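PDB 6DG4: Ulp1-like SUMO protease from Chaetomium thermophilum, which probably acts as a C48-family cysteine protease that processes SUMO precursors and releases SUMO from conjugates, represented here by its catalytic domain. Local coordinates for residues A[68-72]-A[206-211]; A[19-23]-A[236-241]; A[192-198]-A[219-225]. All coordinates share one frame; numbering follows the deposited sequence.

Contact 1. Residues A[68-72]-A[206-211]; sequences AIFYI and TITNAI
A68 and I207 open an apolar seam between the buried faces of two helices of the Ulp1-type cysteine protease domain, whose fold belongs to the papain-like clan. The segments 68-72 and 206-211, taken from helix 62-80 and helix 202-215, run almost exactly parallel, at 3° with 9.8 Å between their axes. A68 points at its neighbour, and its methyl CB rests among the branches of I207, 3.9 Å from CD1 and about as far from CG2. Only a short side chain is needed here, because the isoleucine supplies the bulk.

I69 follows with a longer reach. Its CG1 stands anti to the carbonyl carbon (chi1 -67°) and the arm is extended beyond it, which carries CD1 to CG2 of T206 at 4.2 Å. Along the way CG1 passes CB of A210, also at 4.2 Å. Threonine suits this place because its methyl faces the isoleucine while OG1 is satisfied by the carbonyl oxygen of C202, one turn back in its own helix. The same region is closed by the sheet: I69 packs on L129 and P131, T206 and A210 on L140. From helix 228-241, I235 touches I207 and Q231 touches I211.

One turn on, I72 points toward helix 202-215 and crosses I211 at about a right angle. The methyl of A210 leaves room for it to come close: I72 CD1 lies 3.6 Å from A210 CB and, tighter than ordinary van der Waals contact, 3.5 Å from I211 CG1.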
# COMPACT_ATOMS: atom_id res chain seq x y z
N ALA A 68 -1.13 -6.72 2.66
CA ALA A 68 -0.54 -6.60 1.34
C ALA A 68 0.46 -5.45 1.29
O ALA A 68 1.56 -5.60 0.73
CB ALA A 68 -1.63 -6.38 0.30
N ILE A 69 0.10 -4.30 1.86
CA ILE A 69 0.98 -3.14 1.77
C ILE A 69 2.25 -3.35 2.58
O ILE A 69 3.34 -2.93 2.16
CB ILE A 69 0.20 -1.86 2.14
CG1 ILE A 69 -0.87 -1.61 1.06
CG2 ILE A 69 1.12 -0.69 2.25
CD1 ILE A 69 -1.87 -0.53 1.39
N PHE A 70 2.16 -4.01 3.74
CA PHE A 70 3.37 -4.34 4.48
C PHE A 70 4.30 -5.23 3.66
O PHE A 70 5.53 -5.08 3.72
CB PHE A 70 3.02 -5.01 5.81
CG PHE A 70 2.84 -4.05 6.96
CD1 PHE A 70 2.08 -2.90 6.83
CD2 PHE A 70 3.43 -4.30 8.18
CE1 PHE A 70 1.93 -2.01 7.88
CE2 PHE A 70 3.28 -3.43 9.24
CZ PHE A 70 2.52 -2.28 9.09
N TYR A 71 3.74 -6.15 2.86
CA TYR A 71 4.58 -6.99 2.01
C TYR A 71 5.25 -6.19 0.90
O TYR A 71 6.37 -6.54 0.50
CB TYR A 71 3.77 -8.15 1.42
CG TYR A 71 3.57 -9.34 2.35
CD1 TYR A 71 4.62 -9.85 3.10
CD2 TYR A 71 2.34 -9.96 2.46
CE1 TYR A 71 4.45 -10.93 3.94
CE2 TYR A 71 2.15 -11.05 3.30
CZ TYR A 71 3.22 -11.53 4.04
OH TYR A 71 3.05 -12.61 4.88
N ILE A 72 4.60 -5.14 0.38
CA ILE A 72 5.24 -4.27 -0.60
C ILE A 72 6.49 -3.65 0.01
O ILE A 72 7.58 -3.68 -0.56
CB ILE A 72 4.27 -3.17 -1.07
CG1 ILE A 72 3.02 -3.76 -1.71
CG2 ILE A 72 4.97 -2.23 -2.06
CD1 ILE A 72 1.94 -2.73 -1.99
N THR A 206 -6.09 0.82 -4.03
CA THR A 206 -5.13 1.29 -3.03
C THR A 206 -3.90 0.39 -2.99
O THR A 206 -2.76 0.88 -3.02
CB THR A 206 -5.83 1.37 -1.66
OG1 THR A 206 -6.82 2.41 -1.69
CG2 THR A 206 -4.87 1.67 -0.53
N ILE A 207 -4.10 -0.93 -2.94
CA ILE A 207 -2.97 -1.85 -2.93
C ILE A 207 -2.17 -1.73 -4.22
O ILE A 207 -0.93 -1.73 -4.21
CB ILE A 207 -3.46 -3.29 -2.72
CG1 ILE A 207 -4.01 -3.50 -1.31
CG2 ILE A 207 -2.34 -4.29 -3.01
CD1 ILE A 207 -4.83 -4.78 -1.16
N THR A 208 -2.86 -1.67 -5.36
CA THR A 208 -2.16 -1.70 -6.64
C THR A 208 -1.38 -0.41 -6.86
O THR A 208 -0.25 -0.44 -7.36
CB THR A 208 -3.15 -1.97 -7.77
OG1 THR A 208 -3.85 -3.19 -7.51
CG2 THR A 208 -2.44 -2.11 -9.10
N ASN A 209 -1.96 0.73 -6.47
CA ASN A 209 -1.23 1.99 -6.54
C ASN A 209 -0.02 1.98 -5.62
O ASN A 209 1.02 2.56 -5.93
CB ASN A 209 -2.15 3.16 -6.21
CG ASN A 209 -3.11 3.47 -7.34
OD1 ASN A 209 -2.84 3.14 -8.50
ND2 ASN A 209 -4.23 4.08 -7.02
N ALA A 210 -0.14 1.31 -4.46
CA ALA A 210 1.00 1.19 -3.55
C ALA A 210 2.11 0.36 -4.17
O ALA A 210 3.29 0.70 -4.04
CB ALA A 210 0.54 0.62 -2.21
N ILE A 211 1.76 -0.74 -4.86
CA ILE A 211 2.78 -1.52 -5.56
C ILE A 211 3.50 -0.63 -6.56
O ILE A 211 4.74 -0.59 -6.61
CB ILE A 211 2.16 -2.74 -6.27
CG1 ILE A 211 1.57 -3.74 -5.28
CG2 ILE A 211 3.21 -3.41 -7.15
CD1 ILE A 211 0.78 -4.86 -5.96

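Contact 2. Residues A[19-23]-A[236-241]; sequences WRSRV and AAVLLN
W19 holds its indole CG anti to the carbonyl carbon (chi1 -83°), which swings the six-membered ring toward helix 228-241, while N241 sets CG anti to its own backbone N (chi1 -173°) and brings CB and OD1 to CH2 and CZ2 of the same ring. The two flat groups stand nearly perpendicular, with N241 OD1 3.6 Å from W19 CZ2. Further along the ring, W19 CE3 meets the methyl CB of A237 at 3.7 Å, and L240 CB comes to the ring edge. V23 continues the apolar strip: its CG1 lies 4.0 Å from A236 CB, and CG2 touches A237 CB and, more loosely, L240 CD1. Alanine methyls leave space for W19 and V23 where the segments cross at 82°, their axes 9.8 Å apart.

Past the rim of the indole, R22 extends so that W19 CH2 lies over the centre of one guanidinium face. Its NH2 gives a hydrogen bond to a water at 3.2 Å, and that water donates to N241 OD1 at 2.8 Å. W19 NE1 is held by D247, and N241 ND2 by the carbonyls of G243 and K245. Replacing W19 by alanine removes the indole, which would probably open a gap beside A237 and leave D247 without its NE1 partner. This near-perpendicular crossing thus joins helix 17-27 to the chain's last helix, 228-241, by apolar packing of V23, A236 and A237, while at the exposed margin arginine and asparagine meet through water.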
# COMPACT_ATOMS: atom_id res chain seq x y z
N TRP A 19 -1.57 -22.01 -8.62
CA TRP A 19 -1.95 -20.91 -7.75
C TRP A 19 -3.45 -20.64 -7.79
O TRP A 19 -4.05 -20.31 -6.76
CB TRP A 19 -1.14 -19.66 -8.07
CG TRP A 19 0.20 -19.69 -7.42
CD1 TRP A 19 1.41 -19.80 -8.03
CD2 TRP A 19 0.46 -19.62 -6.01
NE1 TRP A 19 2.41 -19.80 -7.09
CE2 TRP A 19 1.86 -19.69 -5.84
CE3 TRP A 19 -0.35 -19.50 -4.88
CZ2 TRP A 19 2.46 -19.65 -4.59
CZ3 TRP A 19 0.25 -19.45 -3.64
CH2 TRP A 19 1.64 -19.53 -3.50
N ARG A 20 -4.08 -20.76 -8.96
CA ARG A 20 -5.53 -20.64 -9.01
C ARG A 20 -6.19 -21.66 -8.09
O ARG A 20 -7.10 -21.34 -7.32
CB ARG A 20 -6.03 -20.83 -10.44
CG ARG A 20 -5.64 -19.72 -11.38
CD ARG A 20 -5.85 -20.14 -12.82
NE ARG A 20 -7.19 -20.64 -13.07
CZ ARG A 20 -7.53 -21.40 -14.11
NH1 ARG A 20 -6.61 -21.75 -15.00
NH2 ARG A 20 -8.78 -21.81 -14.26
N SER A 21 -5.72 -22.91 -8.16
CA SER A 21 -6.30 -23.96 -7.33
C SER A 21 -6.06 -23.68 -5.85
O SER A 21 -6.94 -23.94 -5.02
CB SER A 21 -5.69 -25.30 -7.72
OG SER A 21 -6.14 -25.71 -8.99
N ARG A 22 -4.89 -23.16 -5.51
CA ARG A 22 -4.58 -22.87 -4.11
C ARG A 22 -5.46 -21.76 -3.58
O ARG A 22 -5.96 -21.83 -2.44
CB ARG A 22 -3.10 -22.52 -4.01
CG ARG A 22 -2.53 -22.49 -2.62
CD ARG A 22 -1.06 -22.82 -2.69
NE ARG A 22 -0.31 -22.26 -1.58
CZ ARG A 22 1.01 -22.23 -1.52
NH1 ARG A 22 1.74 -22.73 -2.51
NH2 ARG A 22 1.60 -21.69 -0.46
N VAL A 23 -5.69 -20.73 -4.39
CA VAL A 23 -6.56 -19.63 -3.99
C VAL A 23 -7.99 -20.12 -3.83
O VAL A 23 -8.68 -19.77 -2.86
CB VAL A 23 -6.43 -18.48 -5.00
CG1 VAL A 23 -7.52 -17.46 -4.80
CG2 VAL A 23 -5.06 -17.82 -4.87
N ALA A 236 -4.47 -12.50 -3.16
CA ALA A 236 -4.70 -13.68 -2.32
C ALA A 236 -3.51 -14.63 -2.39
O ALA A 236 -3.04 -15.13 -1.36
CB ALA A 236 -5.98 -14.39 -2.76
N ALA A 237 -3.01 -14.89 -3.60
CA ALA A 237 -1.86 -15.77 -3.76
C ALA A 237 -0.63 -15.23 -3.04
O ALA A 237 0.11 -15.98 -2.39
CB ALA A 237 -1.56 -15.98 -5.25
N VAL A 238 -0.38 -13.92 -3.16
CA VAL A 238 0.76 -13.31 -2.46
C VAL A 238 0.63 -13.51 -0.96
O VAL A 238 1.61 -13.85 -0.27
CB VAL A 238 0.89 -11.82 -2.84
CG1 VAL A 238 1.89 -11.12 -1.93
CG2 VAL A 238 1.31 -11.67 -4.30
N LEU A 239 -0.56 -13.29 -0.41
CA LEU A 239 -0.75 -13.47 1.02
C LEU A 239 -0.51 -14.92 1.43
O LEU A 239 0.17 -15.19 2.42
CB LEU A 239 -2.15 -13.00 1.44
CG LEU A 239 -2.42 -11.50 1.28
CD1 LEU A 239 -3.88 -11.19 1.49
CD2 LEU A 239 -1.56 -10.66 2.22
N LEU A 240 -1.03 -15.88 0.65
CA LEU A 240 -0.82 -17.29 0.96
C LEU A 240 0.65 -17.67 0.83
O LEU A 240 1.14 -18.54 1.56
CB LEU A 240 -1.66 -18.16 0.04
CG LEU A 240 -3.17 -18.03 0.21
CD1 LEU A 240 -3.91 -18.78 -0.89
CD2 LEU A 240 -3.60 -18.52 1.58
N ASN A 241 1.36 -17.03 -0.11
CA ASN A 241 2.77 -17.29 -0.36
C ASN A 241 3.67 -16.71 0.73
O ASN A 241 4.84 -17.09 0.80
CB ASN A 241 3.13 -16.64 -1.70
CG ASN A 241 4.53 -16.97 -2.17
OD1 ASN A 241 4.86 -18.13 -2.42
ND2 ASN A 241 5.35 -15.95 -2.33
O HOH W 1 4.55 -20.43 -0.81

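Contact 3. Residues A[192-198]-A[219-225]; sequences QAPRQTN and PAQAYTE. With SO4 (sulfate ion), chain C.
P194 lies over one face of Y223 in a CH-pi contact: its CG sits 3.5 Å from the ring centroid, 12° off the normal, the proline's own ring tilted to the aromatic one. P219 CG touches A193 CB, and P194 CD faces P219 CB. The amide of Q192 adds van der Waals contact, its CD 3.5 Å from A220 CB.

Hydrogen bonding centres on E225, whose extended side chain (CG anti to the backbone N, chi1 -177°) delivers the carboxylate to two successive amides. OE2 accepts from T197 N at 2.7 Å and from N198 N at 3.0 Å, from opposite faces of its plane. One water donates to both R195 O and E225 OE1, another links R195 O to E225 N, and a third donates to P194 O and to Y223 OH, itself hydrogen-bonded to N209 OD1 of helix 202-215. At the exposed margin R195 NH1 gives a hydrogen bond to sulfate O1, 2.8 Å away.

The loops flank helix 202-215. Q196 and N198 open the Q-x-N-x-x-D-C-G sequence leading to C202, probably the catalytic cysteine as in other C48 proteases; Q196 is consistent with the oxyanion-hole glutamine.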
# COMPACT_ATOMS: atom_id res chain seq x y z
N GLN A 192 -1.51 10.80 -11.96
CA GLN A 192 -2.62 10.14 -12.65
C GLN A 192 -2.61 8.66 -12.30
O GLN A 192 -1.55 8.04 -12.18
CB GLN A 192 -2.48 10.30 -14.16
CG GLN A 192 -3.65 9.74 -14.95
CD GLN A 192 -3.38 9.58 -16.45
OE1 GLN A 192 -2.46 10.20 -17.03
NE2 GLN A 192 -4.18 8.73 -17.10
N ALA A 193 -3.80 8.10 -12.14
CA ALA A 193 -3.92 6.68 -11.85
C ALA A 193 -5.24 6.20 -12.43
O ALA A 193 -6.11 7.01 -12.75
CB ALA A 193 -3.85 6.41 -10.34
N PRO A 194 -5.39 4.89 -12.61
CA PRO A 194 -6.64 4.38 -13.20
C PRO A 194 -7.86 4.82 -12.41
O PRO A 194 -7.83 4.90 -11.18
CB PRO A 194 -6.45 2.86 -13.17
CG PRO A 194 -4.96 2.71 -13.31
CD PRO A 194 -4.39 3.82 -12.48
N ARG A 195 -8.94 5.08 -13.13
CA ARG A 195 -10.16 5.62 -12.54
C ARG A 195 -11.05 4.51 -12.00
O ARG A 195 -11.25 3.48 -12.64
CB ARG A 195 -10.94 6.41 -13.58
CG ARG A 195 -12.22 7.05 -13.04
CD ARG A 195 -12.91 7.88 -14.10
NE ARG A 195 -12.14 9.08 -14.43
CZ ARG A 195 -12.14 10.20 -13.70
NH1 ARG A 195 -12.85 10.26 -12.58
NH2 ARG A 195 -11.43 11.25 -14.09
N GLN A 196 -11.61 4.77 -10.82
CA GLN A 196 -12.57 3.90 -10.19
C GLN A 196 -13.99 4.28 -10.59
O GLN A 196 -14.37 5.46 -10.53
CB GLN A 196 -12.44 4.02 -8.67
CG GLN A 196 -13.55 3.32 -7.90
CD GLN A 196 -13.43 3.55 -6.41
OE1 GLN A 196 -12.34 3.53 -5.85
NE2 GLN A 196 -14.56 3.82 -5.76
N THR A 197 -14.75 3.28 -11.04
CA THR A 197 -16.20 3.34 -11.17
C THR A 197 -16.88 2.63 -10.01
O THR A 197 -17.87 3.14 -9.47
CB THR A 197 -16.63 2.65 -12.47
OG1 THR A 197 -16.05 3.32 -13.59
CG2 THR A 197 -18.15 2.65 -12.61
N ASN A 198 -16.34 1.48 -9.61
CA ASN A 198 -16.95 0.59 -8.64
C ASN A 198 -16.46 0.90 -7.23
O ASN A 198 -15.26 0.79 -6.96
CB ASN A 198 -16.54 -0.86 -8.96
CG ASN A 198 -16.84 -1.29 -10.39
OD1 ASN A 198 -17.88 -0.95 -10.96
ND2 ASN A 198 -15.94 -2.08 -10.97
N PRO A 219 1.32 4.13 -12.41
CA PRO A 219 0.07 3.33 -12.38
C PRO A 219 -0.85 3.59 -13.56
O PRO A 219 -1.54 2.66 -14.00
CB PRO A 219 -0.57 3.73 -11.04
CG PRO A 219 -0.03 5.09 -10.75
CD PRO A 219 1.39 5.07 -11.28
N ALA A 220 -0.86 4.82 -14.10
CA ALA A 220 -1.71 5.13 -15.24
C ALA A 220 -1.32 4.36 -16.49
O ALA A 220 -2.16 4.16 -17.37
CB ALA A 220 -1.65 6.64 -15.53
N GLN A 221 -0.07 3.93 -16.58
CA GLN A 221 0.41 3.15 -17.71
C GLN A 221 0.31 1.65 -17.47
O GLN A 221 0.61 0.88 -18.38
CB GLN A 221 1.87 3.52 -18.00
CG GLN A 221 2.04 4.97 -18.42
CD GLN A 221 3.49 5.40 -18.59
OE1 GLN A 221 4.42 4.72 -18.14
NE2 GLN A 221 3.69 6.53 -19.26
N ALA A 222 -0.12 1.21 -16.28
CA ALA A 222 0.14 -0.16 -15.84
C ALA A 222 -1.08 -1.06 -15.70
O ALA A 222 -0.91 -2.28 -15.79
CB ALA A 222 0.87 -0.15 -14.49
N TYR A 223 -2.28 -0.54 -15.47
CA TYR A 223 -3.41 -1.43 -15.20
C TYR A 223 -4.72 -0.71 -15.47
O TYR A 223 -4.76 0.50 -15.72
CB TYR A 223 -3.32 -2.02 -13.78
CG TYR A 223 -3.66 -1.07 -12.64
CD1 TYR A 223 -2.72 -0.18 -12.12
CD2 TYR A 223 -4.92 -1.08 -12.07
CE1 TYR A 223 -3.03 0.67 -11.08
CE2 TYR A 223 -5.25 -0.23 -11.03
CZ TYR A 223 -4.31 0.64 -10.53
OH TYR A 223 -4.67 1.47 -9.49
N THR A 224 -5.81 -1.49 -15.43
CA THR A 224 -7.16 -0.99 -15.62
C THR A 224 -8.08 -1.55 -14.54
O THR A 224 -7.80 -2.57 -13.91
CB THR A 224 -7.75 -1.41 -16.97
OG1 THR A 224 -8.04 -2.81 -16.91
CG2 THR A 224 -6.78 -1.13 -18.11
N GLU A 225 -9.22 -0.88 -14.37
CA GLU A 225 -10.22 -1.34 -13.42
C GLU A 225 -10.72 -2.74 -13.76
O GLU A 225 -10.97 -3.56 -12.86
CB GLU A 225 -11.39 -0.35 -13.37
CG GLU A 225 -12.45 -0.73 -12.34
CD GLU A 225 -13.48 0.36 -12.12
OE1 GLU A 225 -14.06 0.84 -13.12
OE2 GLU A 225 -13.73 0.73 -10.94
S SO4 C . -12.75 13.83 -11.37
O1 SO4 C . -13.21 12.51 -10.96
O2 SO4 C . -13.37 14.20 -12.64
O3 SO4 C . -13.11 14.81 -10.34
O4 SO4 C . -11.30 13.81 -11.54
O HOH W 2 -6.21 4.15 -9.20
O HOH W 3 -9.45 2.05 -14.70
O HOH W 4 -13.16 3.00 -14.57

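Contact 1 lies in the core, its centre about 3 Å from the centre of the chain, and is wholly apolar; contacts 2 and 3 are partly buried, their centres about 19 Å and 15 Å from the centre of the chain, and mix packing with waters and polar groups. Helix 202-215 unites contacts 1 and 3: its middle packs in contact 1, the loops of contact 3 flank its ends, and N209 OD1 and Y223 OH, 2.7 Å apart, probably share a hydrogen bond. Contact 2 meets contact 1 through L239, which packs on Y71 of helix 62-80. Contacts 2 and 3 do not touch, yet helix 228-241 follows the 219-225 loop. Charged side chains join in only at the two outer contacts.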